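Long-range contacts in solute carrier family 15 member 1 (Mus musculus, PDB 5A9D), which cotransports protons and short peptides into cells of the small intestine, and is represented here by its extracellular domain: residues 97-102 / 165-170; 110-115 / 138-143; 68-73 / 87-92. All blocks are in the same frame, centred on the assembly; numbering follows the deposited sequence.

Overall arrangement
Along the chain, contact 3 comes first, and contact 2 is nested inside the loop that contact 1 closes. Contact 3 belongs to one beta sandwich and contacts 1 and 2 to the two sheets of a second. Contacts 1 and 2 are about 12 Å apart, centre to centre. Phe101 meets Ile111 and Tyr139, and Tyr167 meets Tyr139, in the core between them. Contact 3 is about 19 Å from contact 1 and 20 Å from contact 2, centre to centre, and touches neither. Strands 80-88 and 97-103 are consecutive. Contacts 1 and 2 close the core of the second sandwich, while contacts 1 and 3 face the subunit interface, where Arg100 of one chain bonds Thr72 of the other.

Contact 1 (97-102 / 165-170); sequences NGIRFV and YTYVIR
Phe101 and Tyr167 meet across two parallel strands, 97-102 and 165-170, of an immunoglobulin-like sandwich. Five backbone hydrogen bonds join the strands. Arg100 and Val102 each give an N-H and take one, and Gly98 O receives Tyr165 N at 2.8 Å.

The tight part is the face of Phe101, Tyr167 and Ile169. Tyr167 CB lies 3.4 Å from Phe101 CE2. A chi2 of 30° turns the Tyr167 ring so that its CD2 edge points at the face of Phe101, an offset edge-to-face pair with planes at 75°. Ile169 CD1 packs 3.9 Å from Phe101 CD2. Ile99 CG2 rests over one face of the Tyr167 ring. Ile111 and Val109 of the opposing sheet meet this layer.

The other face is mixed. Arg100 CG stands between the backbone N and the carbonyl carbon (chi1 69°), and the extended chain reaches across to Thr166. NE meets Thr166 OG1 at 2.8 Å in the guanidinium plane; NH2 adds a weak bond. Asp184 also bonds this hydroxyl. Val102 CG2 touches Thr166 CG2 at 3.5 Å. NH1 of Arg100 forms a salt bridge with Asp86 of the second subunit. With an alanine in place of Arg100, Asp86 of the second subunit would probably lose its positive mate, and Thr166 OG1 would probably keep Asp184 but lose the NE-H from the neighbouring strand.

At the ends the backbone bonds stay short, but the side chains meet loosely: Asn97 CB is 4.4 Å from Tyr165 CE2, and the partly exposed Arg170 leads away.

The chemistry thus divides by face: aromatic rings and isoleucines face the sandwich core, while a buried arginine, probably kept charged by the acidic groups around it, ties the sheet to the second subunit.

Contact 2 (110-115 / 138-143); sequences TIKMSG and QYTINT
Thr110 and Asn142 exchange two backbone hydrogen bonds across antiparallel strands, with Thr110 N to Asn142 O at 3.0 Å. Lys112 and Thr140 form a second hydrogen-bonded pair, with Thr140 N to Lys112 O at 2.9 Å. Between them, the non-hydrogen-bonded pair Ile111 and Ile141 brings Ile111 CA close enough for a CA-H...O contact with Thr140 O.

Apolar contacts fill the face of Ile111, Met113, Tyr139 and Ile141. Met113 bends at its last torsion (chi3 -94°), which swings CE in to 3.3 Å from Tyr139 CD1. On the same side of the ring, Ile111 CG2 lies 3.9 Å from Tyr139 CD2. Ile111 and Ile141 run side by side, with their CG1 atoms 4.0 Å apart. Phe101 of the opposing sheet meets the Tyr139 ring.

Water completes the polar contacts. On the face of Thr110, Thr140 and Asn142, one molecule donates to Thr110 O at 3.0 Å, accepts from Asn142 ND2 and bonds Thr140 OG1. The hydroxyl of Thr110 instead bonds Asn120 N. At the strand end, where direct pairing has given out, a second water links Ser114 N, 2.9 Å away, to Gln138 O.

An apolar face turned inward and a watered polar face outward are characteristic of the sheets of a beta sandwich. Here the strands are the two inner ones of an antiparallel four-stranded sheet in the immunoglobulin-like fold.

Contact 3 (68-73 / 87-92); sequences GHRHTL and GLNQKP
His69 and Leu88 form a non-hydrogen-bonded antiparallel pair, CA atoms 4.4 Å apart, at the open end of the beta hairpin of strands 69-76 and 80-88. The hairpin is part of the first beta sandwich of the domain. Arg70 N donates to Gly87 O at 2.7 Å in a nearly straight bond. On the other side of the pair, Asn89 N reaches Gly68 O at 2.9 Å, but from 39° above the carbonyl plane. Past Asn89 the chains part, and one water bridges Gly68 O and Gln90 N. Toward the hairpin a second water bridges Arg70 O and Gly87 N, while Arg70 also bonds the backbone of Asp86. Both glycines have positive phi. At Gly87 a side chain would also press on the carbonyl O of the residue before.

Leu88 lays its CD2 over one face of the His69 ring, 3.9 Å from the centroid, a CH-pi contact. The methyl is shifted toward the rim, nearest NE2. His69 CG is anti to its own carbonyl carbon (chi1 -65°), which leaves the ring alongside Leu88, pointing the same way. The ring nitrogens look elsewhere: ND1 bonds Gln67 O, and NE2 a glycerol probably from the crystallisation liquor.

Arg70 crosses Asn89, its CG 3.5 Å from Asn89 OD1. Its guanidinium has one face toward Leu88 O and is turned 42° from the Asn89 amide. NE is held by Gln6 on strand 4-11. NH1 bonds Pro186 O of the second subunit. Thr189 and Asn188 of that subunit bond the backbone N and O of Leu88.

Asn89 presses its amide against the Gly68-His69 backbone: ND2 is 3.5 Å from Gly68 CA, and OD1 lies 3.0 Å from His69 C.

Contact 1 (97-102 / 165-170)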
loop_
_atom_site.group_PDB
_atom_site.type_symbol
_atom_site.label_atom_id
_atom_site.label_comp_id
_atom_site.label_asym_id
_atom_site.label_seq_id
_atom_site.Cartn_x
_atom_site.Cartn_y
_atom_site.Cartn_z
ATOM N N ASN A 97 -8.196 -14.955 8.722
ATOM C CA ASN A 97 -6.757 -14.949 8.742
ATOM C C ASN A 97 -6.243 -14.239 7.521
ATOM O O ASN A 97 -6.678 -14.537 6.417
ATOM C CB ASN A 97 -6.228 -16.400 8.814
ATOM C CG ASN A 97 -6.769 -17.133 10.037
ATOM O OD1 ASN A 97 -6.489 -16.781 11.192
ATOM N ND2 ASN A 97 -7.696 -18.048 9.818
ATOM N N GLY A 98 -5.337 -13.299 7.734
ATOM C CA GLY A 98 -4.682 -12.568 6.659
ATOM C C GLY A 98 -3.524 -13.385 6.150
ATOM O O GLY A 98 -2.708 -13.844 6.940
ATOM N N ILE A 99 -3.449 -13.594 4.842
ATOM C CA ILE A 99 -2.339 -14.332 4.252
ATOM C C ILE A 99 -1.735 -13.510 3.117
ATOM O O ILE A 99 -2.457 -13.018 2.256
ATOM C CB ILE A 99 -2.752 -15.762 3.776
ATOM C CG1 ILE A 99 -3.238 -16.644 4.949
ATOM C CG2 ILE A 99 -1.616 -16.470 2.988
ATOM C CD1 ILE A 99 -3.975 -17.955 4.500
ATOM N N ARG A 100 -0.412 -13.382 3.115
ATOM C CA ARG A 100 0.290 -12.736 2.007
ATOM C C ARG A 100 1.393 -13.702 1.550
ATOM O O ARG A 100 1.785 -14.598 2.297
ATOM C CB ARG A 100 0.855 -11.353 2.392
ATOM C CG ARG A 100 2.000 -11.443 3.376
ATOM C CD ARG A 100 2.692 -10.120 3.507
ATOM N NE ARG A 100 3.674 -10.203 4.577
ATOM C CZ ARG A 100 4.262 -9.158 5.131
ATOM N NH1 ARG A 100 3.997 -7.931 4.696
ATOM N NH2 ARG A 100 5.104 -9.325 6.141
ATOM N N PHE A 101 1.815 -13.563 0.310
ATOM C CA PHE A 101 2.842 -14.425 -0.249
ATOM C C PHE A 101 4.072 -13.609 -0.605
ATOM O O PHE A 101 3.957 -12.477 -1.056
ATOM C CB PHE A 101 2.318 -15.151 -1.501
ATOM C CG PHE A 101 1.346 -16.249 -1.146
ATOM C CD1 PHE A 101 -0.011 -15.971 -0.971
ATOM C CD2 PHE A 101 1.797 -17.551 -0.911
ATOM C CE1 PHE A 101 -0.899 -16.983 -0.583
ATOM C CE2 PHE A 101 0.907 -18.569 -0.565
ATOM C CZ PHE A 101 -0.428 -18.279 -0.375
ATOM N N VAL A 102 5.253 -14.201 -0.392
ATOM C CA VAL A 102 6.513 -13.581 -0.727
ATOM C C VAL A 102 7.120 -14.483 -1.794
ATOM O O VAL A 102 7.274 -15.685 -1.571
ATOM C CB VAL A 102 7.458 -13.371 0.497
ATOM C CG1 VAL A 102 8.895 -13.038 0.058
ATOM C CG2 VAL A 102 6.921 -12.284 1.422
ATOM N N TYR A 165 -0.339 -14.458 8.347
ATOM C CA TYR A 165 0.793 -15.284 7.936
ATOM C C TYR A 165 1.394 -14.786 6.644
ATOM O O TYR A 165 0.697 -14.219 5.806
ATOM C CB TYR A 165 0.378 -16.762 7.752
ATOM C CG TYR A 165 -0.308 -17.386 8.950
ATOM C CD1 TYR A 165 0.430 -17.986 9.964
ATOM C CD2 TYR A 165 -1.695 -17.377 9.067
ATOM C CE1 TYR A 165 -0.194 -18.543 11.077
ATOM C CE2 TYR A 165 -2.331 -17.951 10.160
ATOM C CZ TYR A 165 -1.574 -18.525 11.166
ATOM O OH TYR A 165 -2.214 -19.080 12.244
ATOM N N THR A 166 2.698 -15.043 6.484
ATOM C CA THR A 166 3.479 -14.750 5.293
ATOM C C THR A 166 3.967 -16.103 4.811
ATOM O O THR A 166 4.610 -16.843 5.551
ATOM C CB THR A 166 4.636 -13.808 5.602
ATOM O OG1 THR A 166 4.118 -12.549 5.976
ATOM C CG2 THR A 166 5.533 -13.579 4.400
ATOM N N TYR A 167 3.609 -16.433 3.600
ATOM C CA TYR A 167 4.017 -17.689 2.973
ATOM C C TYR A 167 5.135 -17.362 1.996
ATOM O O TYR A 167 4.933 -16.565 1.078
ATOM C CB TYR A 167 2.776 -18.315 2.297
ATOM C CG TYR A 167 1.822 -19.006 3.256
ATOM C CD1 TYR A 167 1.680 -18.573 4.573
ATOM C CD2 TYR A 167 1.113 -20.138 2.869
ATOM C CE1 TYR A 167 0.860 -19.256 5.481
ATOM C CE2 TYR A 167 0.294 -20.829 3.770
ATOM C CZ TYR A 167 0.159 -20.375 5.068
ATOM O OH TYR A 167 -0.665 -21.047 5.942
ATOM N N VAL A 168 6.355 -17.841 2.284
ATOM C CA VAL A 168 7.532 -17.548 1.446
ATOM C C VAL A 168 7.712 -18.682 0.449
ATOM O O VAL A 168 7.913 -19.814 0.847
ATOM C CB VAL A 168 8.819 -17.284 2.296
ATOM C CG1 VAL A 168 10.053 -17.147 1.408
ATOM C CG2 VAL A 168 8.663 -16.048 3.181
ATOM N N ILE A 169 7.662 -18.362 -0.844
ATOM C CA ILE A 169 7.803 -19.319 -1.932
ATOM C C ILE A 169 9.255 -19.371 -2.343
ATOM O O ILE A 169 9.800 -18.336 -2.716
ATOM C CB ILE A 169 6.897 -18.873 -3.116
ATOM C CG1 ILE A 169 5.407 -18.750 -2.650
ATOM C CG2 ILE A 169 7.090 -19.826 -4.351
ATOM C CD1 ILE A 169 4.485 -17.943 -3.711
ATOM N N ARG A 170 9.868 -20.569 -2.345
ATOM C CA ARG A 170 11.267 -20.732 -2.779
ATOM C C ARG A 170 11.466 -22.004 -3.572
ATOM O O ARG A 170 10.575 -22.866 -3.579
ATOM C CB ARG A 170 12.207 -20.743 -1.565
ATOM C CG ARG A 170 11.903 -21.840 -0.540
ATOM C CD ARG A 170 13.134 -22.137 0.287
ATOM N NE ARG A 170 12.786 -22.549 1.643
ATOM C CZ ARG A 170 13.620 -23.168 2.472
ATOM N NH1 ARG A 170 14.850 -23.484 2.075
ATOM N NH2 ARG A 170 13.231 -23.486 3.699
#

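Contact 2 (110-115 / 138-143)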
loop_
_atom_site.group_PDB
_atom_site.type_symbol
_atom_site.label_atom_id
_atom_site.label_comp_id
_atom_site.label_asym_id
_atom_site.label_seq_id
_atom_site.Cartn_x
_atom_site.Cartn_y
_atom_site.Cartn_z
ATOM N N THR A 110 1.888 -16.646 -9.512
ATOM C CA THR A 110 0.472 -16.409 -9.324
ATOM C C THR A 110 -0.020 -17.444 -8.338
ATOM O O THR A 110 0.280 -18.632 -8.464
ATOM C CB THR A 110 -0.278 -16.369 -10.667
ATOM O OG1 THR A 110 0.095 -15.164 -11.321
ATOM C CG2 THR A 110 -1.815 -16.382 -10.489
ATOM N N ILE A 111 -0.754 -16.985 -7.333
ATOM C CA ILE A 111 -1.293 -17.852 -6.301
ATOM C C ILE A 111 -2.774 -17.751 -6.356
ATOM O O ILE A 111 -3.299 -16.641 -6.405
ATOM C CB ILE A 111 -0.773 -17.521 -4.862
ATOM C CG1 ILE A 111 0.750 -17.474 -4.832
ATOM C CG2 ILE A 111 -1.335 -18.530 -3.836
ATOM C CD1 ILE A 111 1.331 -16.039 -4.917
ATOM N N LYS A 112 -3.459 -18.917 -6.313
ATOM C CA LYS A 112 -4.917 -18.965 -6.298
ATOM C C LYS A 112 -5.279 -19.739 -5.034
ATOM O O LYS A 112 -4.767 -20.847 -4.825
ATOM C CB LYS A 112 -5.506 -19.648 -7.558
ATOM C CG LYS A 112 -5.186 -18.916 -8.863
ATOM C CD LYS A 112 -6.291 -19.087 -9.876
ATOM C CE LYS A 112 -5.935 -18.524 -11.230
ATOM N NZ LYS A 112 -6.942 -18.905 -12.266
ATOM N N MET A 113 -6.079 -19.127 -4.159
ATOM C CA MET A 113 -6.482 -19.761 -2.897
ATOM C C MET A 113 -7.917 -19.410 -2.594
ATOM O O MET A 113 -8.239 -18.228 -2.488
ATOM C CB MET A 113 -5.574 -19.323 -1.737
ATOM C CG MET A 113 -5.990 -19.931 -0.374
ATOM S SD MET A 113 -5.048 -19.293 1.043
ATOM C CE MET A 113 -3.823 -20.452 1.162
ATOM N N SER A 114 -8.766 -20.444 -2.398
ATOM C CA SER A 114 -10.188 -20.342 -2.037
ATOM C C SER A 114 -10.900 -19.211 -2.772
ATOM O O SER A 114 -11.498 -18.357 -2.125
ATOM C CB SER A 114 -10.359 -20.176 -0.520
ATOM O OG SER A 114 -9.521 -21.025 0.244
ATOM N N GLY A 115 -10.791 -19.188 -4.101
ATOM C CA GLY A 115 -11.433 -18.170 -4.944
ATOM C C GLY A 115 -10.746 -16.811 -4.998
ATOM O O GLY A 115 -11.184 -15.928 -5.737
ATOM N N GLN A 138 -6.595 -25.182 0.603
ATOM C CA GLN A 138 -5.841 -25.670 -0.543
ATOM C C GLN A 138 -5.475 -24.449 -1.401
ATOM O O GLN A 138 -6.246 -23.505 -1.485
ATOM C CB GLN A 138 -6.675 -26.647 -1.376
ATOM C CG GLN A 138 -6.794 -28.031 -0.768
ATOM C CD GLN A 138 -6.589 -29.070 -1.828
ATOM O OE1 GLN A 138 -7.534 -29.461 -2.531
ATOM N NE2 GLN A 138 -5.332 -29.487 -2.008
ATOM N N TYR A 139 -4.307 -24.460 -2.035
ATOM C CA TYR A 139 -3.919 -23.382 -2.937
ATOM C C TYR A 139 -2.987 -23.858 -4.038
ATOM O O TYR A 139 -2.384 -24.935 -3.939
ATOM C CB TYR A 139 -3.351 -22.157 -2.193
ATOM C CG TYR A 139 -2.039 -22.359 -1.475
ATOM C CD1 TYR A 139 -2.000 -22.885 -0.183
ATOM C CD2 TYR A 139 -0.843 -21.945 -2.046
ATOM C CE1 TYR A 139 -0.794 -23.012 0.506
ATOM C CE2 TYR A 139 0.363 -22.085 -1.378
ATOM C CZ TYR A 139 0.384 -22.609 -0.103
ATOM O OH TYR A 139 1.584 -22.689 0.529
ATOM N N THR A 140 -2.910 -23.081 -5.119
ATOM C CA THR A 140 -2.036 -23.448 -6.212
ATOM C C THR A 140 -1.059 -22.369 -6.465
ATOM O O THR A 140 -1.375 -21.206 -6.290
ATOM C CB THR A 140 -2.801 -23.774 -7.520
ATOM O OG1 THR A 140 -3.314 -22.560 -8.069
ATOM C CG2 THR A 140 -3.895 -24.815 -7.340
ATOM N N ILE A 141 0.094 -22.747 -6.994
ATOM C CA ILE A 141 1.126 -21.805 -7.376
ATOM C C ILE A 141 1.523 -22.135 -8.804
ATOM O O ILE A 141 1.915 -23.258 -9.085
ATOM C CB ILE A 141 2.354 -21.813 -6.424
ATOM C CG1 ILE A 141 1.991 -21.319 -5.012
ATOM C CG2 ILE A 141 3.491 -20.947 -7.025
ATOM C CD1 ILE A 141 3.009 -21.753 -3.948
ATOM N N ASN A 142 1.415 -21.158 -9.693
ATOM C CA ASN A 142 1.796 -21.313 -11.095
ATOM C C ASN A 142 2.849 -20.276 -11.458
ATOM O O ASN A 142 2.731 -19.101 -11.098
ATOM C CB ASN A 142 0.572 -21.293 -12.016
ATOM C CG ASN A 142 -0.242 -22.569 -11.897
ATOM O OD1 ASN A 142 -0.018 -23.541 -12.621
ATOM N ND2 ASN A 142 -1.169 -22.628 -10.942
ATOM N N THR A 143 3.938 -20.753 -12.059
ATOM C CA THR A 143 5.107 -19.967 -12.447
ATOM C C THR A 143 5.871 -20.661 -13.578
ATOM O O THR A 143 5.778 -21.886 -13.729
ATOM C CB THR A 143 6.012 -19.698 -11.213
ATOM O OG1 THR A 143 7.087 -18.827 -11.566
ATOM C CG2 THR A 143 6.543 -20.981 -10.545
HETATM O O HOH W 1 -1.959 -20.427 -9.329
HETATM O O HOH W 2 -8.525 -23.236 -2.932
#

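Contact 3 (68-73 / 87-92)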
loop_
_atom_site.group_PDB
_atom_site.type_symbol
_atom_site.label_atom_id
_atom_site.label_comp_id
_atom_site.label_asym_id
_atom_site.label_seq_id
_atom_site.Cartn_x
_atom_site.Cartn_y
_atom_site.Cartn_z
ATOM N N GLY A 68 -9.981 -7.947 -6.178
ATOM C CA GLY A 68 -10.309 -7.951 -4.759
ATOM C C GLY A 68 -9.936 -6.658 -4.064
ATOM O O GLY A 68 -10.092 -6.547 -2.842
ATOM N N HIS A 69 -9.436 -5.658 -4.847
ATOM C CA HIS A 69 -8.998 -4.377 -4.312
ATOM C C HIS A 69 -9.712 -3.170 -4.876
ATOM O O HIS A 69 -10.211 -3.207 -6.004
ATOM C CB HIS A 69 -7.481 -4.207 -4.511
ATOM C CG HIS A 69 -6.669 -5.195 -3.733
ATOM N ND1 HIS A 69 -6.614 -6.543 -4.100
ATOM C CD2 HIS A 69 -5.892 -5.007 -2.646
ATOM C CE1 HIS A 69 -5.832 -7.124 -3.206
ATOM N NE2 HIS A 69 -5.371 -6.238 -2.321
ATOM N N ARG A 70 -9.751 -2.094 -4.090
ATOM C CA ARG A 70 -10.259 -0.789 -4.481
ATOM C C ARG A 70 -9.085 0.052 -4.926
ATOM O O ARG A 70 -7.960 -0.153 -4.479
ATOM C CB ARG A 70 -10.944 -0.047 -3.336
ATOM C CG ARG A 70 -12.268 -0.586 -2.944
ATOM C CD ARG A 70 -12.702 0.150 -1.717
ATOM N NE ARG A 70 -14.041 -0.253 -1.320
ATOM C CZ ARG A 70 -14.625 0.125 -0.192
ATOM N NH1 ARG A 70 -14.003 0.957 0.644
ATOM N NH2 ARG A 70 -15.842 -0.308 0.106
ATOM N N HIS A 71 -9.362 1.007 -5.799
ATOM C CA HIS A 71 -8.356 1.891 -6.334
ATOM C C HIS A 71 -8.948 3.262 -6.543
ATOM O O HIS A 71 -10.127 3.382 -6.871
ATOM C CB HIS A 71 -7.874 1.384 -7.708
ATOM C CG HIS A 71 -7.461 -0.062 -7.735
ATOM N ND1 HIS A 71 -8.409 -1.082 -7.797
ATOM C CD2 HIS A 71 -6.222 -0.611 -7.726
ATOM C CE1 HIS A 71 -7.717 -2.213 -7.773
ATOM N NE2 HIS A 71 -6.400 -1.981 -7.751
ATOM N N THR A 72 -8.105 4.295 -6.454
ATOM C CA THR A 72 -8.504 5.642 -6.836
ATOM C C THR A 72 -7.692 5.955 -8.075
ATOM O O THR A 72 -6.467 5.966 -8.010
ATOM C CB THR A 72 -8.273 6.672 -5.726
ATOM O OG1 THR A 72 -9.240 6.420 -4.730
ATOM C CG2 THR A 72 -8.454 8.144 -6.212
ATOM N N LEU A 73 -8.375 6.185 -9.197
ATOM C CA LEU A 73 -7.740 6.609 -10.415
ATOM C C LEU A 73 -7.682 8.145 -10.375
ATOM O O LEU A 73 -8.709 8.834 -10.546
ATOM C CB LEU A 73 -8.483 6.086 -11.666
ATOM C CG LEU A 73 -7.918 6.534 -13.051
ATOM C CD1 LEU A 73 -6.484 5.999 -13.305
ATOM C CD2 LEU A 73 -8.847 6.105 -14.185
ATOM N N GLY A 87 -6.905 -0.377 -0.812
ATOM C CA GLY A 87 -7.175 -1.516 0.055
ATOM C C GLY A 87 -8.212 -2.499 -0.465
ATOM O O GLY A 87 -8.554 -2.503 -1.651
ATOM N N LEU A 88 -8.682 -3.365 0.412
ATOM C CA LEU A 88 -9.587 -4.438 0.051
ATOM C C LEU A 88 -10.998 -4.013 -0.263
ATOM O O LEU A 88 -11.489 -3.037 0.302
ATOM C CB LEU A 88 -9.585 -5.503 1.141
ATOM C CG LEU A 88 -8.231 -6.174 1.421
ATOM C CD1 LEU A 88 -8.376 -7.148 2.545
ATOM C CD2 LEU A 88 -7.740 -6.957 0.238
ATOM N N ASN A 89 -11.648 -4.749 -1.173
ATOM C CA ASN A 89 -13.054 -4.537 -1.547
ATOM C C ASN A 89 -13.991 -4.818 -0.384
ATOM O O ASN A 89 -15.018 -4.158 -0.264
ATOM C CB ASN A 89 -13.445 -5.472 -2.692
ATOM C CG ASN A 89 -12.986 -4.973 -4.013
ATOM O OD1 ASN A 89 -12.487 -3.859 -4.117
ATOM N ND2 ASN A 89 -13.082 -5.807 -5.031
ATOM N N GLN A 90 -13.650 -5.816 0.454
ATOM C CA GLN A 90 -14.462 -6.231 1.601
ATOM C C GLN A 90 -13.684 -6.140 2.893
ATOM O O GLN A 90 -12.493 -6.460 2.939
ATOM C CB GLN A 90 -14.953 -7.680 1.391
ATOM C CG GLN A 90 -16.153 -7.810 0.455
ATOM C CD GLN A 90 -17.467 -7.650 1.194
ATOM O OE1 GLN A 90 -17.897 -6.535 1.522
ATOM N NE2 GLN A 90 -18.127 -8.767 1.492
ATOM N N LYS A 91 -14.357 -5.722 3.955
ATOM C CA LYS A 91 -13.765 -5.657 5.281
ATOM C C LYS A 91 -13.630 -7.100 5.796
ATOM O O LYS A 91 -14.593 -7.878 5.725
ATOM C CB LYS A 91 -14.634 -4.828 6.242
ATOM C CG LYS A 91 -13.854 -4.310 7.458
ATOM C CD LYS A 91 -14.720 -3.429 8.338
ATOM C CE LYS A 91 -13.910 -2.504 9.210
ATOM N NZ LYS A 91 -14.750 -1.425 9.796
ATOM N N PRO A 92 -12.420 -7.509 6.232
ATOM C CA PRO A 92 -12.274 -8.882 6.742
ATOM C C PRO A 92 -13.162 -9.116 7.967
ATOM O O PRO A 92 -13.197 -8.292 8.899
ATOM C CB PRO A 92 -10.787 -8.981 7.098
ATOM C CG PRO A 92 -10.309 -7.592 7.219
ATOM C CD PRO A 92 -11.155 -6.744 6.332
HETATM O O HOH W 3 -11.756 -7.912 -0.712
HETATM O O HOH W 4 -5.419 -1.700 -3.378
#